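Long-range contact in oxetanocin-like protein (Pyrococcus furiosus, PDB 1XX7), which probably hydrolyses 2'-deoxyribonucleoside 5'-phosphates to the deoxyribonucleoside and phosphate, as a metal-dependent homodimeric phosphohydrolase: residues V38-T49 / A68-E79. Residues are numbered along the deposited sequence; the frame is centred on the assembly and turned at random.
Sequences VADHSYRVAFIT and ALKIAIIHDLGE. With NI (nickel (II) ion), chain G.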
loop_
_atom_site.group_PDB
_atom_site.type_symbol
_atom_site.label_atom_id
_atom_site.label_comp_id
_atom_site.label_asym_id
_atom_site.label_seq_id
_atom_site.Cartn_x
_atom_site.Cartn_y
_atom_site.Cartn_z
ATOM N N VAL A 38 4.026 -14.033 -4.961
ATOM C CA VAL A 38 4.373 -15.291 -5.601
ATOM C C VAL A 38 3.172 -16.267 -5.586
ATOM O O VAL A 38 2.982 -17.059 -6.527
ATOM C CB VAL A 38 5.615 -15.913 -4.969
ATOM C CG1 VAL A 38 5.935 -17.273 -5.612
ATOM C CG2 VAL A 38 6.790 -14.980 -5.124
ATOM N N ALA A 39 2.356 -16.189 -4.533
ATOM C CA ALA A 39 1.138 -16.962 -4.456
ATOM C C ALA A 39 0.085 -16.518 -5.468
ATOM O O ALA A 39 -0.602 -17.355 -6.026
ATOM C CB ALA A 39 0.587 -16.889 -3.095
ATOM N N ASP A 40 -0.069 -15.209 -5.649
ATOM C CA ASP A 40 -0.944 -14.611 -6.683
ATOM C C ASP A 40 -0.585 -15.211 -8.063
ATOM O O ASP A 40 -1.435 -15.676 -8.826
ATOM C CB ASP A 40 -0.727 -13.083 -6.739
ATOM C CG ASP A 40 -1.496 -12.307 -5.671
ATOM O OD1 ASP A 40 -2.639 -12.755 -5.291
ATOM O OD2 ASP A 40 -0.935 -11.241 -5.210
ATOM N N HIS A 41 0.708 -15.137 -8.353
ATOM C CA HIS A 41 1.295 -15.642 -9.548
ATOM C C HIS A 41 1.054 -17.123 -9.718
ATOM O O HIS A 41 0.600 -17.544 -10.773
ATOM C CB HIS A 41 2.810 -15.400 -9.489
ATOM C CG HIS A 41 3.569 -16.187 -10.474
ATOM N ND1 HIS A 41 3.362 -16.071 -11.827
ATOM C CD2 HIS A 41 4.533 -17.126 -10.317
ATOM C CE1 HIS A 41 4.176 -16.888 -12.471
ATOM N NE2 HIS A 41 4.905 -17.526 -11.582
ATOM N N SER A 42 1.384 -17.882 -8.676
ATOM C CA SER A 42 1.278 -19.332 -8.664
ATOM C C SER A 42 -0.134 -19.865 -8.763
ATOM O O SER A 42 -0.350 -20.942 -9.369
ATOM C CB SER A 42 1.918 -19.918 -7.407
ATOM O OG SER A 42 3.292 -19.683 -7.389
ATOM N N TYR A 43 -1.076 -19.136 -8.173
ATOM C CA TYR A 43 -2.490 -19.389 -8.391
ATOM C C TYR A 43 -2.883 -19.375 -9.869
ATOM O O TYR A 43 -3.567 -20.317 -10.355
ATOM C CB TYR A 43 -3.403 -18.391 -7.659
ATOM C CG TYR A 43 -4.800 -18.636 -8.116
ATOM C CD1 TYR A 43 -5.472 -19.800 -7.718
ATOM C CD2 TYR A 43 -5.392 -17.835 -9.029
ATOM C CE1 TYR A 43 -6.729 -20.100 -8.197
ATOM C CE2 TYR A 43 -6.673 -18.131 -9.529
ATOM C CZ TYR A 43 -7.318 -19.277 -9.089
ATOM O OH TYR A 43 -8.548 -19.622 -9.557
ATOM N N ARG A 44 -2.547 -18.290 -10.579
ATOM C CA ARG A 44 -2.967 -18.187 -11.999
ATOM C C ARG A 44 -2.185 -19.134 -12.909
ATOM O O ARG A 44 -2.715 -19.588 -13.945
ATOM C CB ARG A 44 -2.956 -16.765 -12.556
ATOM C CG ARG A 44 -3.859 -16.657 -13.771
ATOM C CD ARG A 44 -4.178 -15.272 -14.206
ATOM N NE ARG A 44 -2.990 -14.581 -14.668
ATOM C CZ ARG A 44 -2.973 -13.351 -15.168
ATOM N NH1 ARG A 44 -4.103 -12.689 -15.375
ATOM N NH2 ARG A 44 -1.820 -12.813 -15.518
ATOM N N VAL A 45 -0.958 -19.455 -12.529
ATOM C CA VAL A 45 -0.186 -20.502 -13.238
ATOM C C VAL A 45 -0.952 -21.881 -13.177
ATOM O O VAL A 45 -1.077 -22.561 -14.207
ATOM C CB VAL A 45 1.277 -20.646 -12.690
ATOM C CG1 VAL A 45 1.987 -21.866 -13.282
ATOM C CG2 VAL A 45 2.075 -19.406 -13.001
ATOM N N ALA A 46 -1.433 -22.253 -11.972
ATOM C CA ALA A 46 -2.255 -23.441 -11.775
ATOM C C ALA A 46 -3.506 -23.350 -12.613
ATOM O O ALA A 46 -3.822 -24.301 -13.370
ATOM C CB ALA A 46 -2.607 -23.645 -10.307
ATOM N N PHE A 47 -4.180 -22.181 -12.543
ATOM C CA PHE A 47 -5.339 -21.941 -13.386
ATOM C C PHE A 47 -5.062 -22.099 -14.895
ATOM O O PHE A 47 -5.874 -22.673 -15.628
ATOM C CB PHE A 47 -5.993 -20.576 -13.103
ATOM C CG PHE A 47 -7.173 -20.301 -13.964
ATOM C CD1 PHE A 47 -8.395 -20.829 -13.663
ATOM C CD2 PHE A 47 -7.051 -19.569 -15.133
ATOM C CE1 PHE A 47 -9.504 -20.592 -14.511
ATOM C CE2 PHE A 47 -8.148 -19.335 -15.942
ATOM C CZ PHE A 47 -9.377 -19.838 -15.617
ATOM N N ILE A 48 -3.977 -21.502 -15.369
ATOM C CA ILE A 48 -3.688 -21.497 -16.787
ATOM C C ILE A 48 -3.327 -22.922 -17.211
ATOM O O ILE A 48 -3.727 -23.366 -18.289
ATOM C CB ILE A 48 -2.520 -20.531 -17.146
ATOM C CG1 ILE A 48 -2.957 -19.080 -16.989
ATOM C CG2 ILE A 48 -1.988 -20.801 -18.592
ATOM C CD1 ILE A 48 -1.823 -18.121 -16.906
ATOM N N THR A 49 -2.581 -23.613 -16.358
ATOM C CA THR A 49 -2.199 -25.018 -16.595
ATOM C C THR A 49 -3.442 -25.910 -16.853
ATOM O O THR A 49 -3.469 -26.691 -17.807
ATOM C CB THR A 49 -1.339 -25.591 -15.408
ATOM O OG1 THR A 49 -0.103 -24.883 -15.308
ATOM C CG2 THR A 49 -1.056 -27.080 -15.597
ATOM N N ALA A 68 0.532 -32.338 -13.745
ATOM C CA ALA A 68 0.721 -30.972 -14.171
ATOM C C ALA A 68 0.221 -29.933 -13.127
ATOM O O ALA A 68 0.869 -28.909 -12.919
ATOM C CB ALA A 68 0.093 -30.757 -15.521
ATOM N N LEU A 69 -0.891 -30.230 -12.451
ATOM C CA LEU A 69 -1.395 -29.378 -11.383
ATOM C C LEU A 69 -0.521 -29.459 -10.155
ATOM O O LEU A 69 -0.241 -28.407 -9.529
ATOM C CB LEU A 69 -2.860 -29.690 -11.036
ATOM C CG LEU A 69 -3.845 -29.605 -12.199
ATOM C CD1 LEU A 69 -5.271 -30.071 -11.751
ATOM C CD2 LEU A 69 -3.869 -28.222 -12.789
ATOM N N LYS A 70 -0.019 -30.641 -9.799
ATOM C CA LYS A 70 0.909 -30.687 -8.654
ATOM C C LYS A 70 2.157 -29.831 -8.934
ATOM O O LYS A 70 2.639 -29.119 -8.064
ATOM C CB LYS A 70 1.362 -32.094 -8.322
ATOM C CG LYS A 70 0.345 -33.036 -7.751
ATOM C CD LYS A 70 0.994 -34.388 -7.512
ATOM C CE LYS A 70 0.027 -35.406 -6.977
ATOM N NZ LYS A 70 0.734 -36.614 -6.379
ATOM N N ILE A 71 2.665 -29.905 -10.159
ATOM C CA ILE A 71 3.879 -29.165 -10.532
ATOM C C ILE A 71 3.645 -27.657 -10.458
ATOM O O ILE A 71 4.479 -26.938 -9.957
ATOM C CB ILE A 71 4.364 -29.531 -11.958
ATOM C CG1 ILE A 71 4.870 -30.985 -12.016
ATOM C CG2 ILE A 71 5.440 -28.531 -12.448
ATOM C CD1 ILE A 71 5.037 -31.528 -13.452
ATOM N N ALA A 72 2.509 -27.210 -10.993
ATOM C CA ALA A 72 2.128 -25.822 -10.984
ATOM C C ALA A 72 2.052 -25.231 -9.550
ATOM O O ALA A 72 2.474 -24.105 -9.320
ATOM C CB ALA A 72 0.816 -25.664 -11.670
ATOM N N ILE A 73 1.523 -26.029 -8.631
ATOM C CA ILE A 73 1.408 -25.707 -7.228
ATOM C C ILE A 73 2.742 -25.606 -6.534
ATOM O O ILE A 73 2.971 -24.645 -5.779
ATOM C CB ILE A 73 0.480 -26.698 -6.487
ATOM C CG1 ILE A 73 -0.946 -26.498 -6.948
ATOM C CG2 ILE A 73 0.530 -26.464 -4.950
ATOM C CD1 ILE A 73 -1.838 -27.680 -6.629
ATOM N N ILE A 74 3.643 -26.542 -6.796
ATOM C CA ILE A 74 4.932 -26.542 -6.068
ATOM C C ILE A 74 6.030 -25.729 -6.780
ATOM O O ILE A 74 7.076 -25.496 -6.220
ATOM C CB ILE A 74 5.411 -27.975 -5.743
ATOM C CG1 ILE A 74 5.670 -28.793 -7.011
ATOM C CG2 ILE A 74 4.343 -28.713 -4.861
ATOM C CD1 ILE A 74 7.012 -28.639 -7.616
ATOM N N HIS A 75 5.784 -25.272 -8.005
ATOM C CA HIS A 75 6.909 -24.874 -8.846
ATOM C C HIS A 75 7.738 -23.670 -8.333
ATOM O O HIS A 75 8.951 -23.621 -8.565
ATOM C CB HIS A 75 6.471 -24.703 -10.279
ATOM C CG HIS A 75 5.998 -23.335 -10.596
ATOM N ND1 HIS A 75 4.735 -22.899 -10.279
ATOM C CD2 HIS A 75 6.636 -22.286 -11.159
ATOM C CE1 HIS A 75 4.609 -21.633 -10.633
ATOM N NE2 HIS A 75 5.739 -21.241 -11.185
ATOM N N ASP A 76 7.106 -22.742 -7.603
ATOM C CA ASP A 76 7.799 -21.587 -7.032
ATOM C C ASP A 76 7.786 -21.622 -5.504
ATOM O O ASP A 76 8.150 -20.639 -4.868
ATOM C CB ASP A 76 7.171 -20.292 -7.529
ATOM C CG ASP A 76 7.631 -19.916 -8.923
ATOM O OD1 ASP A 76 8.559 -20.543 -9.437
ATOM O OD2 ASP A 76 7.073 -18.977 -9.524
ATOM N N LEU A 77 7.443 -22.776 -4.921
ATOM C CA LEU A 77 7.359 -22.901 -3.479
ATOM C C LEU A 77 8.725 -22.767 -2.762
ATOM O O LEU A 77 8.785 -22.319 -1.608
ATOM C CB LEU A 77 6.723 -24.232 -3.139
ATOM C CG LEU A 77 6.278 -24.502 -1.709
ATOM C CD1 LEU A 77 5.513 -23.295 -1.045
ATOM C CD2 LEU A 77 5.414 -25.765 -1.752
ATOM N N GLY A 78 9.807 -23.135 -3.459
ATOM C CA GLY A 78 11.161 -22.893 -2.978
ATOM C C GLY A 78 11.498 -21.412 -2.756
ATOM O O GLY A 78 12.436 -21.086 -2.006
ATOM N N GLU A 79 10.718 -20.530 -3.388
ATOM C CA GLU A 79 10.856 -19.093 -3.198
ATOM C C GLU A 79 10.368 -18.622 -1.827
ATOM O O GLU A 79 10.738 -17.545 -1.392
ATOM C CB GLU A 79 10.168 -18.322 -4.343
ATOM C CG GLU A 79 10.755 -18.717 -5.680
ATOM C CD GLU A 79 10.326 -17.874 -6.866
ATOM O OE1 GLU A 79 9.300 -17.144 -6.820
ATOM O OE2 GLU A 79 11.025 -17.989 -7.881
HETATM NI NI NI G . 6.507 -19.084 -11.587
HETATM O O HOH W 1 4.377 -22.364 -6.697
#
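His41, His75 and Asp76 converge on one nickel ion, and this shared ligation ties the two segments together. His41 NE2 binds the nickel at 2.2 Å, His75 NE2 at 2.3 Å and Asp76 OD2 at 2.1 Å; Asp132, on helix 123-145, supplies the fourth protein ligand. The imidazole planes stand 66° apart, an oblique pairing consistent with two rings brought together by a shared metal. Asp76 OD2 lies at the edge of the His41 ring and near its plane, with ring and carboxylate not far from coplanar. Each imidazole is also fixed at its far nitrogen: His41 ND1 hydrogen-bonds Asp135, while His75 ND1 donates to Ala72 O (2.7 Å) in a nearly straight bond, the acceptor lying in the ring plane. A chi1 of 89°, which puts His75 CG between its own backbone N and carbonyl carbon, turns the ring back so that ND1 reaches Ala72 O, three residues earlier. Val45 comes from the opposite direction, its CG1 3.7 Å from His75 CE1, and Asp76 CB covers one ring face near the rim. A water links the segments beside the metal, donating to Ser42 OG and Ile73 O and accepting from Asp76 N; Ser42 OG also bonds Val38 O. Farther along, the helices run nearly antiparallel (166°) with axes 8.5 Å apart, a close approach permitted by small residues: Ala72 CB sits 3.8 Å from Ala46 CA. Thr49 turns its OG1 back to Val45 O and, with CG2 anti to the backbone N, lays that methyl against Ala68. A helix-borne histidine facing an adjacent His-Asp pair, completed by an aspartate far along the sequence, Asp132, is the H...HD...D metal site of the all-helical HD-domain fold.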